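Local coordinates for protein 1,3-alpha-isomaltosidase (Kribbella flavida DSM 17836, PDB 5X3I) that hydrolyses the alpha-1,3-glucosidic linkages of the cyclic tetrasaccharide cyclobis-(1-6)-alpha-nigerosyl inside the cell, releasing isomaltose, at residues A316-H321 with D380-R385; L324-G329 with R628-R633; S586-I591 with E634-Y639. The protein carries 1 engineered substitution. All coordinates share one frame; numbering follows the deposited sequence.

Contact 1 of 3, residues A316-H321 with D380-R385; sequences ARMDTH and DELHAR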
loop_
_atom_site.group_PDB
_atom_site.type_symbol
_atom_site.label_atom_id
_atom_site.label_comp_id
_atom_site.label_asym_id
_atom_site.label_seq_id
_atom_site.Cartn_x
_atom_site.Cartn_y
_atom_site.Cartn_z
ATOM N N ALA A 316 -29.543 0.231 -6.529
ATOM C CA ALA A 316 -29.795 1.299 -7.512
ATOM C C ALA A 316 -28.621 1.505 -8.467
ATOM O O ALA A 316 -28.815 1.586 -9.678
ATOM C CB ALA A 316 -30.125 2.610 -6.823
ATOM N N ARG A 317 -27.411 1.591 -7.916
ATOM C CA ARG A 317 -26.214 1.802 -8.721
ATOM C C ARG A 317 -25.971 0.627 -9.684
ATOM O O ARG A 317 -25.611 0.837 -10.837
ATOM C CB ARG A 317 -24.981 2.019 -7.817
ATOM C CG ARG A 317 -25.030 3.283 -6.927
ATOM C CD ARG A 317 -24.994 4.609 -7.706
ATOM N NE ARG A 317 -25.154 5.743 -6.796
ATOM C CZ ARG A 317 -26.325 6.262 -6.443
ATOM N NH1 ARG A 317 -27.449 5.769 -6.946
ATOM N NH2 ARG A 317 -26.379 7.267 -5.582
ATOM N N MET A 318 -26.171 -0.600 -9.213
ATOM C CA MET A 318 -25.973 -1.762 -10.076
ATOM C C MET A 318 -27.093 -1.857 -11.126
ATOM O O MET A 318 -26.850 -2.256 -12.250
ATOM C CB MET A 318 -25.894 -3.052 -9.252
ATOM C CG MET A 318 -24.661 -3.162 -8.349
ATOM S SD MET A 318 -23.091 -3.026 -9.229
ATOM C CE MET A 318 -22.695 -1.303 -8.996
ATOM N N ASP A 319 -28.304 -1.466 -10.754
ATOM C CA ASP A 319 -29.400 -1.423 -11.716
ATOM C C ASP A 319 -29.052 -0.437 -12.830
ATOM O O ASP A 319 -29.319 -0.696 -13.996
ATOM C CB ASP A 319 -30.730 -1.035 -11.053
ATOM C CG ASP A 319 -31.390 -2.197 -10.331
ATOM O OD1 ASP A 319 -30.860 -3.312 -10.369
ATOM O OD2 ASP A 319 -32.455 -1.993 -9.725
ATOM N N THR A 320 -28.411 0.670 -12.468
ATOM C CA THR A 320 -28.049 1.658 -13.475
ATOM C C THR A 320 -26.988 1.094 -14.423
ATOM O O THR A 320 -27.089 1.284 -15.628
ATOM C CB THR A 320 -27.570 2.983 -12.842
ATOM O OG1 THR A 320 -28.650 3.566 -12.104
ATOM C CG2 THR A 320 -27.140 3.964 -13.923
ATOM N N HIS A 321 -25.999 0.380 -13.884
ATOM C CA HIS A 321 -25.025 -0.328 -14.715
ATOM C C HIS A 321 -25.741 -1.215 -15.729
ATOM O O HIS A 321 -25.416 -1.204 -16.915
ATOM C CB HIS A 321 -24.087 -1.195 -13.864
ATOM C CG HIS A 321 -22.740 -0.584 -13.619
ATOM N ND1 HIS A 321 -21.700 -0.687 -14.519
ATOM C CD2 HIS A 321 -22.258 0.123 -12.568
ATOM C CE1 HIS A 321 -20.639 -0.063 -14.035
ATOM N NE2 HIS A 321 -20.951 0.435 -12.853
ATOM N N ASP A 380 -27.851 -12.583 -3.668
ATOM C CA ASP A 380 -28.330 -13.615 -4.573
ATOM C C ASP A 380 -28.669 -13.008 -5.939
ATOM O O ASP A 380 -28.303 -13.562 -6.961
ATOM C CB ASP A 380 -29.534 -14.349 -3.980
ATOM C CG ASP A 380 -29.154 -15.240 -2.805
ATOM O OD1 ASP A 380 -27.946 -15.419 -2.545
ATOM O OD2 ASP A 380 -30.061 -15.766 -2.139
ATOM N N GLU A 381 -29.327 -11.852 -5.952
ATOM C CA GLU A 381 -29.650 -11.206 -7.223
ATOM C C GLU A 381 -28.396 -10.779 -7.974
ATOM O O GLU A 381 -28.303 -11.003 -9.174
ATOM C CB GLU A 381 -30.568 -9.999 -7.030
ATOM C CG GLU A 381 -30.837 -9.208 -8.327
ATOM C CD GLU A 381 -31.541 -10.030 -9.434
ATOM O OE1 GLU A 381 -32.154 -11.067 -9.138
ATOM O OE2 GLU A 381 -31.483 -9.624 -10.606
ATOM N N LEU A 382 -27.431 -10.183 -7.271
ATOM C CA LEU A 382 -26.180 -9.773 -7.907
ATOM C C LEU A 382 -25.468 -10.998 -8.494
ATOM O O LEU A 382 -25.000 -10.965 -9.623
ATOM C CB LEU A 382 -25.267 -9.030 -6.914
ATOM C CG LEU A 382 -25.773 -7.669 -6.414
ATOM C CD1 LEU A 382 -24.826 -7.045 -5.416
ATOM C CD2 LEU A 382 -25.990 -6.710 -7.583
ATOM N N HIS A 383 -25.412 -12.079 -7.727
ATOM C CA HIS A 383 -24.821 -13.317 -8.217
ATOM C C HIS A 383 -25.565 -13.828 -9.458
ATOM O O HIS A 383 -24.938 -14.285 -10.412
ATOM C CB HIS A 383 -24.807 -14.386 -7.123
ATOM C CG HIS A 383 -23.708 -14.210 -6.114
ATOM N ND1 HIS A 383 -23.622 -14.971 -4.969
ATOM C CD2 HIS A 383 -22.654 -13.364 -6.082
ATOM C CE1 HIS A 383 -22.555 -14.607 -4.278
ATOM N NE2 HIS A 383 -21.950 -13.631 -4.930
ATOM N N ALA A 384 -26.891 -13.708 -9.448
ATOM C CA ALA A 384 -27.708 -14.133 -10.587
ATOM C C ALA A 384 -27.326 -13.355 -11.849
ATOM O O ALA A 384 -27.351 -13.897 -12.947
ATOM C CB ALA A 384 -29.201 -13.964 -10.279
ATOM N N ARG A 385 -26.933 -12.097 -11.677
ATOM C CA ARG A 385 -26.481 -11.288 -12.797
ATOM C C ARG A 385 -24.993 -11.481 -13.095
ATOM O O ARG A 385 -24.448 -10.818 -13.962
ATOM C CB ARG A 385 -26.754 -9.807 -12.540
ATOM C CG ARG A 385 -28.188 -9.497 -12.194
ATOM C CD ARG A 385 -28.374 -8.019 -11.998
ATOM N NE ARG A 385 -29.685 -7.701 -11.451
ATOM C CZ ARG A 385 -30.115 -6.466 -11.212
ATOM N NH1 ARG A 385 -29.347 -5.421 -11.480
ATOM N NH2 ARG A 385 -31.320 -6.275 -10.718
HETATM O O HOH W 1 -26.677 -4.812 -12.483
HETATM O O HOH W 2 -33.751 -4.244 -9.588
#
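R385 reaches D319 with the end of its guanidinium group, and both terminal nitrogens bond to one oxygen: NH1 lies 2.8 Å and NH2 3.0 Å from D319 OD1. OD1 sits nearly in the guanidinium plane, and the carboxylate is turned only 18° from that plane. The N-H of NE is used within the arginine's own segment, where it donates to E381 OE2 at 2.8 Å on the anti lone pair, in an almost straight bond (169°); NH2 reaches the same oxygen only weakly. The extended run from CG to NE carries the group out between the two acids. Water fills in around the bridge. One molecule donates to M318 O at 2.6 Å and accepts from R385 NH1; a second donates to D319 OD2 and only weakly receives R385 NH2. Beside these polar groups M318 CG rests 3.9 Å from L382 CD2, and both side chains also touch V331 of strand 330-333. With an alanine here instead of the arginine, D319 and E381 would probably be left without the countercharge they share. With OD1 of D319 and OE2 of E381 6.3 Å apart, the guanidinium probably offsets repulsion between the acids, and its bonds link helix 311-323 to the C-terminal end of helix 375-384.

Contact 2 of 3, residues L324-G329 with R628-R633; sequences LAIPVG and RFATLR
A630 and T631, on consecutive positions of a helix, touch I326 and P327, and the junction is mostly apolar, with no direct hydrogen bond across it. A630 comes first and has only a methyl to offer, pointed toward the loop. Its CB meets I326 CG2 at 4.0 Å and P327 CD at the same separation, so one methyl touches both a branched side chain and a proline ring. I326 presents that branch because CG1 stands beside the backbone N (chi1 -55°), which turns CG2 to the far side from it. T631 follows at the solvent-exposed margin. Its OG1 lies 4.1 Å from P327 CD, a van der Waals neighbour, while the hydroxyl's polar partner is the carbonyl of R627, one turn earlier in the helix. A water completes the edge, donating to A325 O at 2.6 Å and to T631 OG1 at 3.2 Å. A325 itself has positive phi and closes the preceding helix in a Schellman motif. Two residues further on, R633 turns to another loop, 586-591. Residues 324-329 thus run from helix 311-323 into strand 330-333, the second of the parallel barrel strands, with G329 bonded through its backbone to L301 and K388 while P327 and I326 lean on helix 622-650, which follows the eighth strand.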
loop_
_atom_site.group_PDB
_atom_site.type_symbol
_atom_site.label_atom_id
_atom_site.label_comp_id
_atom_site.label_asym_id
_atom_site.label_seq_id
_atom_site.Cartn_x
_atom_site.Cartn_y
_atom_site.Cartn_z
ATOM N N LEU A 324 -27.808 0.811 -18.411
ATOM C CA LEU A 324 -26.964 1.501 -19.385
ATOM C C LEU A 324 -26.076 0.523 -20.151
ATOM O O LEU A 324 -25.248 0.928 -20.949
ATOM C CB LEU A 324 -26.111 2.577 -18.704
ATOM C CG LEU A 324 -26.876 3.714 -18.017
ATOM C CD1 LEU A 324 -25.931 4.713 -17.332
ATOM C CD2 LEU A 324 -27.754 4.432 -19.016
ATOM N N ALA A 325 -26.260 -0.767 -19.893
ATOM C CA ALA A 325 -25.517 -1.817 -20.573
ATOM C C ALA A 325 -23.995 -1.635 -20.445
ATOM O O ALA A 325 -23.259 -1.861 -21.399
ATOM C CB ALA A 325 -25.928 -1.887 -22.042
ATOM N N ILE A 326 -23.552 -1.205 -19.266
ATOM C CA ILE A 326 -22.136 -1.178 -18.915
ATOM C C ILE A 326 -21.836 -2.374 -18.032
ATOM O O ILE A 326 -22.220 -2.400 -16.865
ATOM C CB ILE A 326 -21.744 0.109 -18.167
ATOM C CG1 ILE A 326 -22.132 1.348 -18.983
ATOM C CG2 ILE A 326 -20.243 0.090 -17.815
ATOM C CD1 ILE A 326 -22.208 2.631 -18.156
ATOM N N PRO A 327 -21.143 -3.367 -18.587
ATOM C CA PRO A 327 -20.914 -4.629 -17.878
ATOM C C PRO A 327 -20.077 -4.404 -16.628
ATOM O O PRO A 327 -19.131 -3.638 -16.687
ATOM C CB PRO A 327 -20.154 -5.483 -18.894
ATOM C CG PRO A 327 -20.323 -4.816 -20.197
ATOM C CD PRO A 327 -20.553 -3.368 -19.932
ATOM N N VAL A 328 -20.443 -5.032 -15.521
ATOM C CA VAL A 328 -19.651 -4.958 -14.313
ATOM C C VAL A 328 -19.528 -6.360 -13.721
ATOM O O VAL A 328 -20.504 -7.096 -13.665
ATOM C CB VAL A 328 -20.264 -3.972 -13.291
ATOM C CG1 VAL A 328 -21.751 -4.264 -13.083
ATOM C CG2 VAL A 328 -19.513 -4.031 -11.988
ATOM N N GLY A 329 -18.313 -6.746 -13.340
ATOM C CA GLY A 329 -18.081 -8.058 -12.766
ATOM C C GLY A 329 -18.009 -8.145 -11.249
ATOM O O GLY A 329 -18.166 -9.225 -10.697
ATOM N N ARG A 628 -17.924 1.307 -24.316
ATOM C CA ARG A 628 -17.038 0.659 -25.285
ATOM C C ARG A 628 -15.822 0.040 -24.613
ATOM O O ARG A 628 -15.466 -1.098 -24.888
ATOM C CB ARG A 628 -16.569 1.636 -26.358
ATOM C CG ARG A 628 -17.606 1.992 -27.391
ATOM C CD ARG A 628 -16.922 2.427 -28.680
ATOM N NE ARG A 628 -17.530 3.618 -29.264
ATOM C CZ ARG A 628 -16.963 4.344 -30.221
ATOM N NH1 ARG A 628 -15.772 4.002 -30.698
ATOM N NH2 ARG A 628 -17.581 5.415 -30.696
ATOM N N PHE A 629 -15.190 0.797 -23.727
ATOM C CA PHE A 629 -14.011 0.308 -23.025
ATOM C C PHE A 629 -14.358 -0.918 -22.189
ATOM O O PHE A 629 -13.653 -1.917 -22.226
ATOM C CB PHE A 629 -13.414 1.406 -22.137
ATOM C CG PHE A 629 -12.980 2.635 -22.896
ATOM C CD1 PHE A 629 -12.470 2.535 -24.171
ATOM C CD2 PHE A 629 -13.086 3.885 -22.329
ATOM C CE1 PHE A 629 -12.078 3.658 -24.864
ATOM C CE2 PHE A 629 -12.692 5.010 -23.022
ATOM C CZ PHE A 629 -12.189 4.891 -24.286
ATOM N N ALA A 630 -15.456 -0.830 -21.447
ATOM C CA ALA A 630 -15.881 -1.926 -20.572
ATOM C C ALA A 630 -16.267 -3.172 -21.372
ATOM O O ALA A 630 -15.995 -4.296 -20.957
ATOM C CB ALA A 630 -17.030 -1.483 -19.699
ATOM N N THR A 631 -16.875 -2.961 -22.534
ATOM C CA THR A 631 -17.316 -4.069 -23.370
ATOM C C THR A 631 -16.120 -4.756 -24.023
ATOM O O THR A 631 -16.059 -5.979 -24.102
ATOM C CB THR A 631 -18.309 -3.590 -24.453
ATOM O OG1 THR A 631 -19.423 -2.956 -23.818
ATOM C CG2 THR A 631 -18.820 -4.762 -25.251
ATOM N N LEU A 632 -15.172 -3.954 -24.489
ATOM C CA LEU A 632 -13.904 -4.467 -24.976
ATOM C C LEU A 632 -13.184 -5.261 -23.873
ATOM O O LEU A 632 -12.680 -6.354 -24.112
ATOM C CB LEU A 632 -13.032 -3.312 -25.482
ATOM C CG LEU A 632 -11.778 -3.699 -26.271
ATOM C CD1 LEU A 632 -11.421 -2.625 -27.287
ATOM C CD2 LEU A 632 -10.609 -3.927 -25.343
ATOM N N ARG A 633 -13.153 -4.695 -22.668
ATOM C CA ARG A 633 -12.594 -5.359 -21.488
ATOM C C ARG A 633 -13.147 -6.781 -21.312
ATOM O O ARG A 633 -12.393 -7.730 -21.131
ATOM C CB ARG A 633 -12.896 -4.542 -20.233
ATOM C CG ARG A 633 -12.408 -5.179 -18.933
ATOM C CD ARG A 633 -10.906 -4.987 -18.778
ATOM N NE ARG A 633 -10.359 -5.585 -17.557
ATOM C CZ ARG A 633 -9.075 -5.516 -17.225
ATOM N NH1 ARG A 633 -8.225 -4.855 -18.020
ATOM N NH2 ARG A 633 -8.640 -6.091 -16.106
HETATM O O HOH W 3 -22.601 -3.170 -23.578
#

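Contact 3 of 3, residues S586-I591 with E634-Y639; sequences SAFMPI and ESLVPY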
loop_
_atom_site.group_PDB
_atom_site.type_symbol
_atom_site.label_atom_id
_atom_site.label_comp_id
_atom_site.label_asym_id
_atom_site.label_seq_id
_atom_site.Cartn_x
_atom_site.Cartn_y
_atom_site.Cartn_z
ATOM N N SER A 586 -6.982 1.900 -18.324
ATOM C CA SER A 586 -7.255 0.930 -17.262
ATOM C C SER A 586 -7.868 -0.367 -17.793
ATOM O O SER A 586 -7.638 -1.436 -17.235
ATOM C CB SER A 586 -8.169 1.542 -16.210
ATOM O OG SER A 586 -7.523 2.617 -15.568
ATOM N N ALA A 587 -8.612 -0.265 -18.889
ATOM C CA ALA A 587 -9.152 -1.441 -19.580
ATOM C C ALA A 587 -8.037 -2.390 -20.044
ATOM O O ALA A 587 -8.259 -3.559 -20.343
ATOM C CB ALA A 587 -10.007 -0.997 -20.762
ATOM N N PHE A 588 -6.853 -1.826 -20.179
ATOM C CA PHE A 588 -5.606 -2.526 -20.487
ATOM C C PHE A 588 -4.665 -2.818 -19.285
ATOM O O PHE A 588 -3.451 -2.942 -19.450
ATOM C CB PHE A 588 -4.943 -1.813 -21.651
ATOM C CG PHE A 588 -5.772 -1.904 -22.915
ATOM C CD1 PHE A 588 -6.594 -0.864 -23.302
ATOM C CD2 PHE A 588 -5.791 -3.069 -23.663
ATOM C CE1 PHE A 588 -7.362 -0.955 -24.437
ATOM C CE2 PHE A 588 -6.566 -3.164 -24.805
ATOM C CZ PHE A 588 -7.357 -2.114 -25.187
ATOM N N MET A 589 -5.193 -2.723 -18.069
ATOM C CA MET A 589 -4.420 -3.000 -16.856
ATOM C C MET A 589 -4.959 -4.258 -16.145
ATOM O O MET A 589 -6.050 -4.707 -16.464
ATOM C CB MET A 589 -4.469 -1.798 -15.929
ATOM C CG MET A 589 -3.744 -0.571 -16.474
ATOM S SD MET A 589 -3.878 0.803 -15.343
ATOM C CE MET A 589 -3.567 2.159 -16.457
ATOM N N PRO A 590 -4.153 -4.883 -15.257
ATOM C CA PRO A 590 -4.618 -6.122 -14.624
ATOM C C PRO A 590 -5.992 -6.005 -13.942
ATOM O O PRO A 590 -6.785 -6.926 -14.025
ATOM C CB PRO A 590 -3.525 -6.415 -13.594
ATOM C CG PRO A 590 -2.297 -5.805 -14.178
ATOM C CD PRO A 590 -2.782 -4.540 -14.834
ATOM N N ILE A 591 -6.252 -4.885 -13.284
ATOM C CA ILE A 591 -7.500 -4.680 -12.571
ATOM C C ILE A 591 -8.093 -3.320 -12.909
ATOM O O ILE A 591 -7.482 -2.268 -12.648
ATOM C CB ILE A 591 -7.316 -4.778 -11.039
ATOM C CG1 ILE A 591 -6.678 -6.113 -10.640
ATOM C CG2 ILE A 591 -8.650 -4.558 -10.328
ATOM C CD1 ILE A 591 -7.603 -7.309 -10.762
ATOM N N GLU A 634 -14.473 -6.906 -21.368
ATOM C CA GLU A 634 -15.138 -8.206 -21.270
ATOM C C GLU A 634 -14.545 -9.204 -22.257
ATOM O O GLU A 634 -14.273 -10.340 -21.909
ATOM C CB GLU A 634 -16.647 -8.063 -21.516
ATOM C CG GLU A 634 -17.387 -7.288 -20.437
ATOM C CD GLU A 634 -17.722 -8.151 -19.235
ATOM O OE1 GLU A 634 -18.452 -9.133 -19.396
ATOM O OE2 GLU A 634 -17.245 -7.870 -18.133
ATOM N N SER A 635 -14.331 -8.758 -23.488
ATOM C CA SER A 635 -13.780 -9.623 -24.527
ATOM C C SER A 635 -12.337 -10.024 -24.256
ATOM O O SER A 635 -11.872 -11.026 -24.769
ATOM C CB SER A 635 -13.865 -8.942 -25.892
ATOM O OG SER A 635 -15.211 -8.744 -26.254
ATOM N N LEU A 636 -11.645 -9.237 -23.444
ATOM C CA LEU A 636 -10.240 -9.477 -23.126
ATOM C C LEU A 636 -10.033 -10.484 -22.011
ATOM O O LEU A 636 -8.907 -10.895 -21.756
ATOM C CB LEU A 636 -9.565 -8.170 -22.715
ATOM C CG LEU A 636 -8.816 -7.376 -23.771
ATOM C CD1 LEU A 636 -8.261 -6.099 -23.148
ATOM C CD2 LEU A 636 -7.697 -8.210 -24.342
ATOM N N VAL A 637 -11.108 -10.860 -21.318
ATOM C CA VAL A 637 -10.944 -11.707 -20.142
ATOM C C VAL A 637 -10.241 -13.044 -20.443
ATOM O O VAL A 637 -9.359 -13.441 -19.683
ATOM C CB VAL A 637 -12.286 -11.962 -19.431
ATOM C CG1 VAL A 637 -12.134 -13.036 -18.361
ATOM C CG2 VAL A 637 -12.790 -10.672 -18.808
ATOM N N PRO A 638 -10.594 -13.729 -21.552
ATOM C CA PRO A 638 -9.825 -14.959 -21.814
ATOM C C PRO A 638 -8.323 -14.715 -22.062
ATOM O O PRO A 638 -7.507 -15.524 -21.643
ATOM C CB PRO A 638 -10.493 -15.528 -23.071
ATOM C CG PRO A 638 -11.899 -14.986 -23.019
ATOM C CD PRO A 638 -11.743 -13.600 -22.464
ATOM N N TYR A 639 -7.975 -13.636 -22.748
ATOM C CA TYR A 639 -6.573 -13.283 -22.949
ATOM C C TYR A 639 -5.868 -13.029 -21.613
ATOM O O TYR A 639 -4.825 -13.615 -21.335
ATOM C CB TYR A 639 -6.436 -12.057 -23.846
ATOM C CG TYR A 639 -5.004 -11.564 -23.981
ATOM C CD1 TYR A 639 -4.086 -12.242 -24.773
ATOM C CD2 TYR A 639 -4.571 -10.415 -23.320
ATOM C CE1 TYR A 639 -2.779 -11.800 -24.903
ATOM C CE2 TYR A 639 -3.258 -9.961 -23.448
ATOM C CZ TYR A 639 -2.369 -10.662 -24.240
ATOM O OH TYR A 639 -1.070 -10.231 -24.369
#
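The ring of F588 is the flat group here, and L636 approaches it obliquely with a single methyl. CD1 of the leucine lies 3.8 Å from F588 CE2 and 3.9 Å from F588 CD2, so it touches the ring at these two atoms, with the two side chains crossing at about a right angle. Further neighbours of the phenylalanine come from beyond the two segments: L632 of the same long helix, I683 of strand 681-683 and F742 of helix 735-742. The same methyl also lies 3.8 Å from A587 O, a carbonyl that also accepts from R633 NH1. L636 points toward the loop. On the loop side, a type I beta turn from S586 to M589, closed by M589 N to S586 O at 2.9 Å, presents A587 and F588 at its two central positions. The helix is kinked just after L636, where P638 has no N-H to give and Y639 N makes no bond to the preceding turn. This buried apolar contact belongs to the TIM barrel of family 31, joining the loop that enters the last barrel strand, 591-593, to the long helix that follows.

Contacts 1, 2 and 3 form a chain along the outside of one TIM barrel, with contact 2 in the middle. Its centre is about 14 Å from that of contact 1 and about 11 Å from that of contact 3, whereas the centres of contacts 1 and 3 lie about 21 Å apart and the two do not touch. H321 ND1, 3.0 Å from I326 O, joins the first pair. R633 joins the second, its NH1 2.7 Å from both A587 O and M589 O, and contacts 2 and 3 share helix 622-650. All lie away from the active site, where engineered A471 occupies the position inferred for the nucleophile and D536 is the probable proton donor.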